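Long-range contacts in prolyl oligopeptidase (Novosphingobium capsulatum, PDB 1YR2), which probably hydrolyses peptide bonds on the carboxyl side of proline, and less often alanine, in oligopeptides, acting as a serine protease: residues A398-I406 and L435-T444; S426-V434 and V450-V461. One frame throughout, in Å; residues are numbered along the deposited sequence.

Contact 1: residues A398-I406 and L435-T444; sequences AGAVSLPGI and LALDPATAKT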
loop_
_atom_site.group_PDB
_atom_site.type_symbol
_atom_site.label_atom_id
_atom_site.label_comp_id
_atom_site.label_asym_id
_atom_site.label_seq_id
_atom_site.Cartn_x
_atom_site.Cartn_y
_atom_site.Cartn_z
ATOM N N ALA A 398 -25.002 9.468 9.756
ATOM C CA ALA A 398 -25.839 9.333 8.594
ATOM C C ALA A 398 -25.527 8.025 7.890
ATOM O O ALA A 398 -25.694 7.967 6.715
ATOM C CB ALA A 398 -25.624 10.506 7.679
ATOM N N GLY A 399 -25.084 6.999 8.613
ATOM C CA GLY A 399 -24.897 5.661 8.092
ATOM C C GLY A 399 -23.551 5.434 7.397
ATOM O O GLY A 399 -22.673 6.305 7.389
ATOM N N ALA A 400 -23.386 4.256 6.815
ATOM C CA ALA A 400 -22.158 3.902 6.096
ATOM C C ALA A 400 -22.365 4.110 4.600
ATOM O O ALA A 400 -23.485 3.933 4.076
ATOM C CB ALA A 400 -21.799 2.449 6.357
ATOM N N VAL A 401 -21.278 4.452 3.906
ATOM C CA VAL A 401 -21.271 4.479 2.456
ATOM C C VAL A 401 -21.326 3.047 1.928
ATOM O O VAL A 401 -20.552 2.203 2.352
ATOM C CB VAL A 401 -19.994 5.178 1.885
ATOM C CG1 VAL A 401 -19.942 5.066 0.359
ATOM C CG2 VAL A 401 -19.957 6.646 2.264
ATOM N N SER A 402 -22.243 2.783 0.995
ATOM C CA SER A 402 -22.300 1.515 0.283
ATOM C C SER A 402 -21.107 1.421 -0.691
ATOM O O SER A 402 -20.917 2.310 -1.505
ATOM C CB SER A 402 -23.651 1.384 -0.464
ATOM O OG SER A 402 -23.742 2.421 -1.478
ATOM N N LEU A 403 -20.294 0.375 -0.573
ATOM C CA LEU A 403 -19.169 0.111 -1.460
ATOM C C LEU A 403 -19.447 -1.138 -2.313
ATOM O O LEU A 403 -20.285 -1.947 -1.910
ATOM C CB LEU A 403 -17.912 -0.109 -0.604
ATOM C CG LEU A 403 -17.411 1.028 0.289
ATOM C CD1 LEU A 403 -16.257 0.540 1.116
ATOM C CD2 LEU A 403 -17.031 2.204 -0.545
ATOM N N PRO A 404 -18.770 -1.329 -3.449
ATOM C CA PRO A 404 -19.044 -2.472 -4.333
ATOM C C PRO A 404 -18.796 -3.830 -3.669
ATOM O O PRO A 404 -19.424 -4.811 -4.056
ATOM C CB PRO A 404 -18.058 -2.280 -5.514
ATOM C CG PRO A 404 -17.536 -0.986 -5.432
ATOM C CD PRO A 404 -17.724 -0.479 -4.022
ATOM N N GLY A 405 -17.923 -3.872 -2.675
ATOM C CA GLY A 405 -17.622 -5.080 -1.936
ATOM C C GLY A 405 -16.555 -4.751 -0.886
ATOM O O GLY A 405 -16.265 -3.561 -0.625
ATOM N N ILE A 406 -15.969 -5.773 -0.293
ATOM C CA ILE A 406 -14.848 -5.591 0.662
ATOM C C ILE A 406 -13.652 -4.988 -0.062
ATOM O O ILE A 406 -13.268 -5.467 -1.100
ATOM C CB ILE A 406 -14.495 -6.936 1.336
ATOM C CG1 ILE A 406 -15.586 -7.302 2.350
ATOM C CG2 ILE A 406 -13.154 -6.870 2.061
ATOM C CD1 ILE A 406 -15.496 -8.785 2.824
ATOM N N LEU A 435 -15.072 5.744 -8.050
ATOM C CA LEU A 435 -16.522 5.620 -7.956
ATOM C C LEU A 435 -17.184 6.975 -7.802
ATOM O O LEU A 435 -16.643 7.859 -7.127
ATOM C CB LEU A 435 -16.899 4.803 -6.715
ATOM C CG LEU A 435 -16.280 3.403 -6.632
ATOM C CD1 LEU A 435 -16.689 2.805 -5.249
ATOM C CD2 LEU A 435 -16.701 2.524 -7.793
ATOM N N ALA A 436 -18.398 7.118 -8.331
ATOM C CA ALA A 436 -19.168 8.332 -8.103
ATOM C C ALA A 436 -19.884 8.103 -6.775
ATOM O O ALA A 436 -20.345 6.987 -6.497
ATOM C CB ALA A 436 -20.181 8.577 -9.228
ATOM N N LEU A 437 -19.882 9.124 -5.932
ATOM C CA LEU A 437 -20.527 9.097 -4.633
ATOM C C LEU A 437 -21.596 10.164 -4.612
ATOM O O LEU A 437 -21.324 11.301 -4.900
ATOM C CB LEU A 437 -19.488 9.366 -3.534
ATOM C CG LEU A 437 -19.994 9.654 -2.138
ATOM C CD1 LEU A 437 -20.643 8.427 -1.549
ATOM C CD2 LEU A 437 -18.819 10.178 -1.286
ATOM N N ASP A 438 -22.826 9.792 -4.278
ATOM C CA ASP A 438 -23.891 10.765 -4.050
ATOM C C ASP A 438 -23.895 11.025 -2.560
ATOM O O ASP A 438 -24.265 10.174 -1.769
ATOM C CB ASP A 438 -25.232 10.193 -4.488
ATOM C CG ASP A 438 -26.384 11.176 -4.278
ATOM O OD1 ASP A 438 -26.199 12.204 -3.609
ATOM O OD2 ASP A 438 -27.505 10.968 -4.734
ATOM N N PRO A 439 -23.436 12.181 -2.143
ATOM C CA PRO A 439 -23.253 12.411 -0.711
ATOM C C PRO A 439 -24.574 12.476 0.037
ATOM O O PRO A 439 -24.559 12.094 1.188
ATOM C CB PRO A 439 -22.405 13.696 -0.667
ATOM C CG PRO A 439 -22.699 14.378 -1.855
ATOM C CD PRO A 439 -23.036 13.344 -2.941
ATOM N N ALA A 440 -25.688 12.828 -0.605
ATOM C CA ALA A 440 -26.998 12.892 0.073
ATOM C C ALA A 440 -27.534 11.516 0.417
ATOM O O ALA A 440 -28.295 11.377 1.346
ATOM C CB ALA A 440 -28.017 13.632 -0.819
ATOM N N THR A 441 -27.180 10.483 -0.354
ATOM C CA THR A 441 -27.638 9.123 -0.050
ATOM C C THR A 441 -26.517 8.182 0.441
ATOM O O THR A 441 -26.797 7.064 0.861
ATOM C CB THR A 441 -28.238 8.507 -1.278
ATOM O OG1 THR A 441 -27.234 8.442 -2.298
ATOM C CG2 THR A 441 -29.321 9.418 -1.890
ATOM N N ALA A 442 -25.261 8.625 0.321
ATOM C CA ALA A 442 -24.090 7.867 0.731
ATOM C C ALA A 442 -23.994 6.577 -0.095
ATOM O O ALA A 442 -23.620 5.533 0.411
ATOM C CB ALA A 442 -24.139 7.590 2.245
ATOM N N LYS A 443 -24.299 6.682 -1.388
ATOM C CA LYS A 443 -24.225 5.550 -2.299
ATOM C C LYS A 443 -23.210 5.781 -3.413
ATOM O O LYS A 443 -23.129 6.854 -4.009
ATOM C CB LYS A 443 -25.587 5.311 -2.932
ATOM C CG LYS A 443 -26.695 4.776 -1.998
ATOM C CD LYS A 443 -27.994 4.568 -2.810
ATOM C CE LYS A 443 -28.976 3.575 -2.151
ATOM N NZ LYS A 443 -29.150 3.878 -0.689
ATOM N N THR A 444 -22.430 4.755 -3.683
ATOM C CA THR A 444 -21.492 4.777 -4.779
ATOM C C THR A 444 -22.082 4.070 -5.970
ATOM O O THR A 444 -22.881 3.153 -5.839
ATOM C CB THR A 444 -20.159 4.157 -4.396
ATOM O OG1 THR A 444 -20.328 2.802 -3.942
ATOM C CG2 THR A 444 -19.531 4.928 -3.223
HETATM O O HOH W 1 -25.973 3.930 2.005
#

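Contact 2: residues S426-V434 and V450-V461; sequences SSFTQPATV and VHLTFDPADFRV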
loop_
_atom_site.group_PDB
_atom_site.type_symbol
_atom_site.label_atom_id
_atom_site.label_comp_id
_atom_site.label_asym_id
_atom_site.label_seq_id
_atom_site.Cartn_x
_atom_site.Cartn_y
_atom_site.Cartn_z
ATOM N N SER A 426 -10.233 0.214 -4.076
ATOM C CA SER A 426 -9.485 -0.894 -4.660
ATOM C C SER A 426 -9.670 -2.155 -3.825
ATOM O O SER A 426 -10.103 -2.096 -2.643
ATOM C CB SER A 426 -8.023 -0.523 -4.792
ATOM O OG SER A 426 -7.383 -0.701 -3.542
ATOM N N SER A 427 -9.397 -3.305 -4.413
ATOM C CA SER A 427 -9.444 -4.538 -3.658
ATOM C C SER A 427 -8.706 -5.624 -4.415
ATOM O O SER A 427 -8.152 -5.357 -5.443
ATOM C CB SER A 427 -10.902 -4.978 -3.385
ATOM O OG SER A 427 -10.925 -5.914 -2.310
ATOM N N PHE A 428 -8.707 -6.855 -3.902
ATOM C CA PHE A 428 -7.934 -7.929 -4.526
ATOM C C PHE A 428 -8.377 -8.200 -5.959
ATOM O O PHE A 428 -7.576 -8.655 -6.769
ATOM C CB PHE A 428 -7.988 -9.199 -3.686
ATOM C CG PHE A 428 -7.496 -9.015 -2.309
ATOM C CD1 PHE A 428 -6.154 -8.850 -2.067
ATOM C CD2 PHE A 428 -8.395 -8.930 -1.230
ATOM C CE1 PHE A 428 -5.673 -8.645 -0.791
ATOM C CE2 PHE A 428 -7.914 -8.781 0.086
ATOM C CZ PHE A 428 -6.545 -8.610 0.291
ATOM N N THR A 429 -9.628 -7.876 -6.304
ATOM C CA THR A 429 -10.088 -8.059 -7.684
ATOM C C THR A 429 -10.557 -6.783 -8.308
ATOM O O THR A 429 -11.283 -6.798 -9.319
ATOM C CB THR A 429 -11.233 -9.062 -7.732
ATOM O OG1 THR A 429 -12.246 -8.639 -6.793
ATOM C CG2 THR A 429 -10.719 -10.420 -7.227
ATOM N N GLN A 430 -10.104 -5.673 -7.766
ATOM C CA GLN A 430 -10.468 -4.346 -8.279
ATOM C C GLN A 430 -9.270 -3.428 -8.262
ATOM O O GLN A 430 -8.917 -2.851 -7.223
ATOM C CB GLN A 430 -11.630 -3.787 -7.472
ATOM C CG GLN A 430 -12.086 -2.384 -7.848
ATOM C CD GLN A 430 -12.590 -2.340 -9.246
ATOM O OE1 GLN A 430 -13.730 -2.722 -9.496
ATOM N NE2 GLN A 430 -11.748 -1.891 -10.174
ATOM N N PRO A 431 -8.599 -3.252 -9.396
ATOM C CA PRO A 431 -7.597 -2.200 -9.471
ATOM C C PRO A 431 -8.215 -0.846 -9.122
ATOM O O PRO A 431 -9.395 -0.629 -9.402
ATOM C CB PRO A 431 -7.138 -2.253 -10.934
ATOM C CG PRO A 431 -7.569 -3.599 -11.427
ATOM C CD PRO A 431 -8.797 -3.941 -10.679
ATOM N N ALA A 432 -7.423 0.054 -8.535
ATOM C CA ALA A 432 -7.921 1.297 -7.990
ATOM C C ALA A 432 -8.787 1.955 -9.042
ATOM O O ALA A 432 -8.381 2.099 -10.191
ATOM C CB ALA A 432 -6.821 2.205 -7.640
ATOM N N THR A 433 -9.961 2.351 -8.611
ATOM C CA THR A 433 -10.934 2.940 -9.491
ATOM C C THR A 433 -11.662 4.074 -8.830
ATOM O O THR A 433 -11.867 4.095 -7.599
ATOM C CB THR A 433 -11.929 1.828 -9.962
ATOM O OG1 THR A 433 -12.808 2.375 -10.968
ATOM C CG2 THR A 433 -12.886 1.363 -8.835
ATOM N N VAL A 434 -12.066 5.046 -9.623
ATOM C CA VAL A 434 -12.907 6.115 -9.117
ATOM C C VAL A 434 -14.389 5.726 -9.187
ATOM O O VAL A 434 -14.896 5.375 -10.258
ATOM C CB VAL A 434 -12.643 7.418 -9.937
ATOM C CG1 VAL A 434 -13.625 8.519 -9.511
ATOM C CG2 VAL A 434 -11.164 7.868 -9.792
ATOM N N VAL A 450 -13.614 1.586 -17.155
ATOM C CA VAL A 450 -12.199 1.238 -17.264
ATOM C C VAL A 450 -12.105 -0.095 -17.989
ATOM O O VAL A 450 -12.759 -1.063 -17.588
ATOM C CB VAL A 450 -11.561 1.117 -15.849
ATOM C CG1 VAL A 450 -10.194 0.519 -15.887
ATOM C CG2 VAL A 450 -11.438 2.490 -15.208
ATOM N N HIS A 451 -11.308 -0.164 -19.051
ATOM C CA HIS A 451 -11.199 -1.396 -19.801
ATOM C C HIS A 451 -10.133 -2.338 -19.185
ATOM O O HIS A 451 -8.948 -2.036 -19.214
ATOM C CB HIS A 451 -10.877 -1.141 -21.285
ATOM C CG HIS A 451 -10.644 -2.411 -22.053
ATOM N ND1 HIS A 451 -11.553 -3.455 -22.055
ATOM C CD2 HIS A 451 -9.589 -2.818 -22.815
ATOM C CE1 HIS A 451 -11.068 -4.446 -22.789
ATOM N NE2 HIS A 451 -9.879 -4.086 -23.256
ATOM N N LEU A 452 -10.577 -3.439 -18.602
ATOM C CA LEU A 452 -9.686 -4.450 -18.009
ATOM C C LEU A 452 -9.895 -5.750 -18.778
ATOM O O LEU A 452 -10.848 -5.894 -19.532
ATOM C CB LEU A 452 -10.052 -4.695 -16.549
ATOM C CG LEU A 452 -9.946 -3.484 -15.599
ATOM C CD1 LEU A 452 -10.292 -3.886 -14.227
ATOM C CD2 LEU A 452 -8.534 -2.959 -15.658
ATOM N N THR A 453 -9.017 -6.714 -18.571
ATOM C CA THR A 453 -9.184 -8.019 -19.207
ATOM C C THR A 453 -10.110 -8.971 -18.434
ATOM O O THR A 453 -10.286 -10.130 -18.831
ATOM C CB THR A 453 -7.850 -8.702 -19.412
ATOM O OG1 THR A 453 -7.208 -8.853 -18.150
ATOM C CG2 THR A 453 -6.916 -7.835 -20.296
ATOM N N PHE A 454 -10.668 -8.508 -17.326
ATOM C CA PHE A 454 -11.618 -9.284 -16.547
ATOM C C PHE A 454 -12.683 -8.354 -16.038
ATOM O O PHE A 454 -12.522 -7.130 -16.081
ATOM C CB PHE A 454 -10.890 -10.007 -15.393
ATOM C CG PHE A 454 -10.227 -9.063 -14.402
ATOM C CD1 PHE A 454 -8.942 -8.593 -14.594
ATOM C CD2 PHE A 454 -10.908 -8.656 -13.297
ATOM C CE1 PHE A 454 -8.369 -7.703 -13.693
ATOM C CE2 PHE A 454 -10.322 -7.778 -12.381
ATOM C CZ PHE A 454 -9.077 -7.300 -12.577
ATOM N N ASP A 455 -13.754 -8.922 -15.497
ATOM C CA ASP A 455 -14.807 -8.149 -14.850
ATOM C C ASP A 455 -14.736 -8.324 -13.347
ATOM O O ASP A 455 -14.977 -9.427 -12.879
ATOM C CB ASP A 455 -16.162 -8.674 -15.335
ATOM C CG ASP A 455 -17.348 -7.870 -14.811
ATOM O OD1 ASP A 455 -17.202 -6.994 -13.911
ATOM O OD2 ASP A 455 -18.490 -8.052 -15.278
ATOM N N PRO A 456 -14.433 -7.278 -12.591
ATOM C CA PRO A 456 -14.412 -7.382 -11.120
ATOM C C PRO A 456 -15.643 -8.044 -10.467
ATOM O O PRO A 456 -15.455 -8.767 -9.485
ATOM C CB PRO A 456 -14.236 -5.928 -10.653
ATOM C CG PRO A 456 -13.454 -5.325 -11.776
ATOM C CD PRO A 456 -14.052 -5.934 -13.053
ATOM N N ALA A 457 -16.840 -7.857 -11.010
ATOM C CA ALA A 457 -18.054 -8.545 -10.524
ATOM C C ALA A 457 -18.089 -10.085 -10.746
ATOM O O ALA A 457 -18.973 -10.763 -10.229
ATOM C CB ALA A 457 -19.279 -7.926 -11.178
ATOM N N ASP A 458 -17.135 -10.641 -11.491
ATOM C CA ASP A 458 -17.034 -12.079 -11.642
ATOM C C ASP A 458 -16.265 -12.739 -10.501
ATOM O O ASP A 458 -15.999 -13.925 -10.551
ATOM C CB ASP A 458 -16.330 -12.443 -12.955
ATOM C CG ASP A 458 -17.251 -12.409 -14.149
ATOM O OD1 ASP A 458 -18.464 -12.243 -13.960
ATOM O OD2 ASP A 458 -16.840 -12.555 -15.336
ATOM N N PHE A 459 -15.923 -11.974 -9.472
ATOM C CA PHE A 459 -15.124 -12.484 -8.372
ATOM C C PHE A 459 -15.752 -11.986 -7.073
ATOM O O PHE A 459 -16.446 -10.960 -7.073
ATOM C CB PHE A 459 -13.690 -11.959 -8.451
ATOM C CG PHE A 459 -13.022 -12.267 -9.720
ATOM C CD1 PHE A 459 -13.242 -11.478 -10.837
ATOM C CD2 PHE A 459 -12.199 -13.374 -9.828
ATOM C CE1 PHE A 459 -12.683 -11.851 -12.050
ATOM C CE2 PHE A 459 -11.611 -13.689 -11.038
ATOM C CZ PHE A 459 -11.879 -12.911 -12.125
ATOM N N ARG A 460 -15.451 -12.677 -5.980
ATOM C CA ARG A 460 -15.953 -12.320 -4.671
ATOM C C ARG A 460 -14.823 -12.280 -3.656
ATOM O O ARG A 460 -14.060 -13.251 -3.570
ATOM C CB ARG A 460 -16.935 -13.406 -4.254
ATOM C CG ARG A 460 -17.929 -12.993 -3.219
ATOM C CD ARG A 460 -19.028 -14.070 -2.970
ATOM N NE ARG A 460 -20.029 -14.106 -4.040
ATOM C CZ ARG A 460 -20.287 -15.150 -4.840
ATOM N NH1 ARG A 460 -19.619 -16.298 -4.732
ATOM N NH2 ARG A 460 -21.225 -15.037 -5.776
ATOM N N VAL A 461 -14.718 -11.185 -2.891
ATOM C CA VAL A 461 -13.816 -11.121 -1.728
ATOM C C VAL A 461 -14.690 -11.397 -0.512
ATOM O O VAL A 461 -15.678 -10.686 -0.300
ATOM C CB VAL A 461 -13.187 -9.723 -1.574
ATOM C CG1 VAL A 461 -12.355 -9.599 -0.320
ATOM C CG2 VAL A 461 -12.346 -9.384 -2.795
HETATM O O HOH W 2 -15.368 -8.396 -6.476
#

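Contact 1: residues A398-I406 and L435-T444
The seam between two neighbouring beta-propeller blades is where Ser-402 and Val-401, on the chain leading out of the blade of strand 397-400, lie against Ala-442 and Thr-444 in the outer hairpin of the next blade. The backbone N of Ser-402 gives a hydrogen bond of 3.1 Å to Ala-442 O, meeting it nearly along the C=O axis. That oxygen also receives a CA-H...O contact from Val-401 CA, at 3.3 Å, so one carbonyl grips two successive residues. Two residues beyond Ala-442, Thr-444 OG1 donates to Ser-402 O over a short 2.6 Å, tilted 24° from the carbonyl plane. With chi1 at 58°, the hydroxyl of Thr-444 sits between its own N and carbonyl carbon, while its methyl CG2 turns to Val-401 CG1, 3.6 Å away, the two side chains crossing at about a right angle. Such a seam illustrates how propeller blades, each a four-stranded antiparallel sheet, can meet by side-chain packing and a few hydrogen bonds, without continuous strand pairing. Thr-444 N adds a weak bond to Ser-402 OG. The hairpin's bend is shaped by an Asx turn at Asp-438 and a G1 beta bulge in which Ala-442 and Lys-443 both face Asp-438. Val-401 CG1 reaches Leu-437 CD1 at 3.9 Å, and Phe-377 of the valine's own blade packs on it too. At the other end Pro-404 and Leu-435 approach tip to tip, CD to CD1 at 3.7 Å, both touching Phe-425. A water lies near Ala-400 O and Ala-442 O, 3.2 Å from the former.

Contact 2: residues S426-V434 and V450-V461
Thr-429, in the type I turn from Ser-427 to Gln-430, presses its methyl CG2 on Phe-459 CB at 3.6 Å, while its OG1 shares a hydrogen bond with a water, which donates to Phe-459 O. Its carbonyl oxygen is buried without a hydrogen-bond partner: Phe-454 CE2 meets it at 3.4 Å, ring edge on and in plane, and Pro-456 CB closes in at the same distance. Gln-430 starts extended, CG anti to the backbone N (chi1 177°), then bends at chi2. This folds the amide back until NE2 donates to Pro-431 O, 2.8 Å away on a lone pair and at 165°, and OE1 rests on Pro-456 CB. An alanine here would remove that amide and would probably leave Pro-431 O without its donor and a gap beside the Pro-456 ring. The segment 450-461 is the linker from the propeller into the edge strand of the alpha/beta-hydrolase sheet, and Met-511 of helix 508-514 packs against Thr-429, Phe-454 and Phe-459. Val-461 on that strand faces the turn with both methyls: CG1, anti to N, touches the Phe-428 ring edge, and CG2 approaches Ser-427 OG, which is hydrogen-bonded to Ile-406 O. Pro-431 CD reaches Leu-452 CD1 at 3.9 Å, tip to tip.

In the fold
Followed from the N terminus, the chain leaves the sixth four-stranded propeller sheet through 398-406, builds 408-413 and 421-427 of the seventh, turns through 426-434, and returns along 435-444; contact 1 closes that loop onto the preceding blade. Contact 2 closes a second loop, from 426-434 past the outermost strand 443-446 to 450-461. The segments alternate, so the two loops cross, a small example of how overlapping closures join the last blade to the one before it and to the hydrolase domain. Ile-406, at the end of contact 1's first segment, also meets contact 2 by packing its CD1 near Val-461 O, bringing propeller blades and hydrolase sheet together.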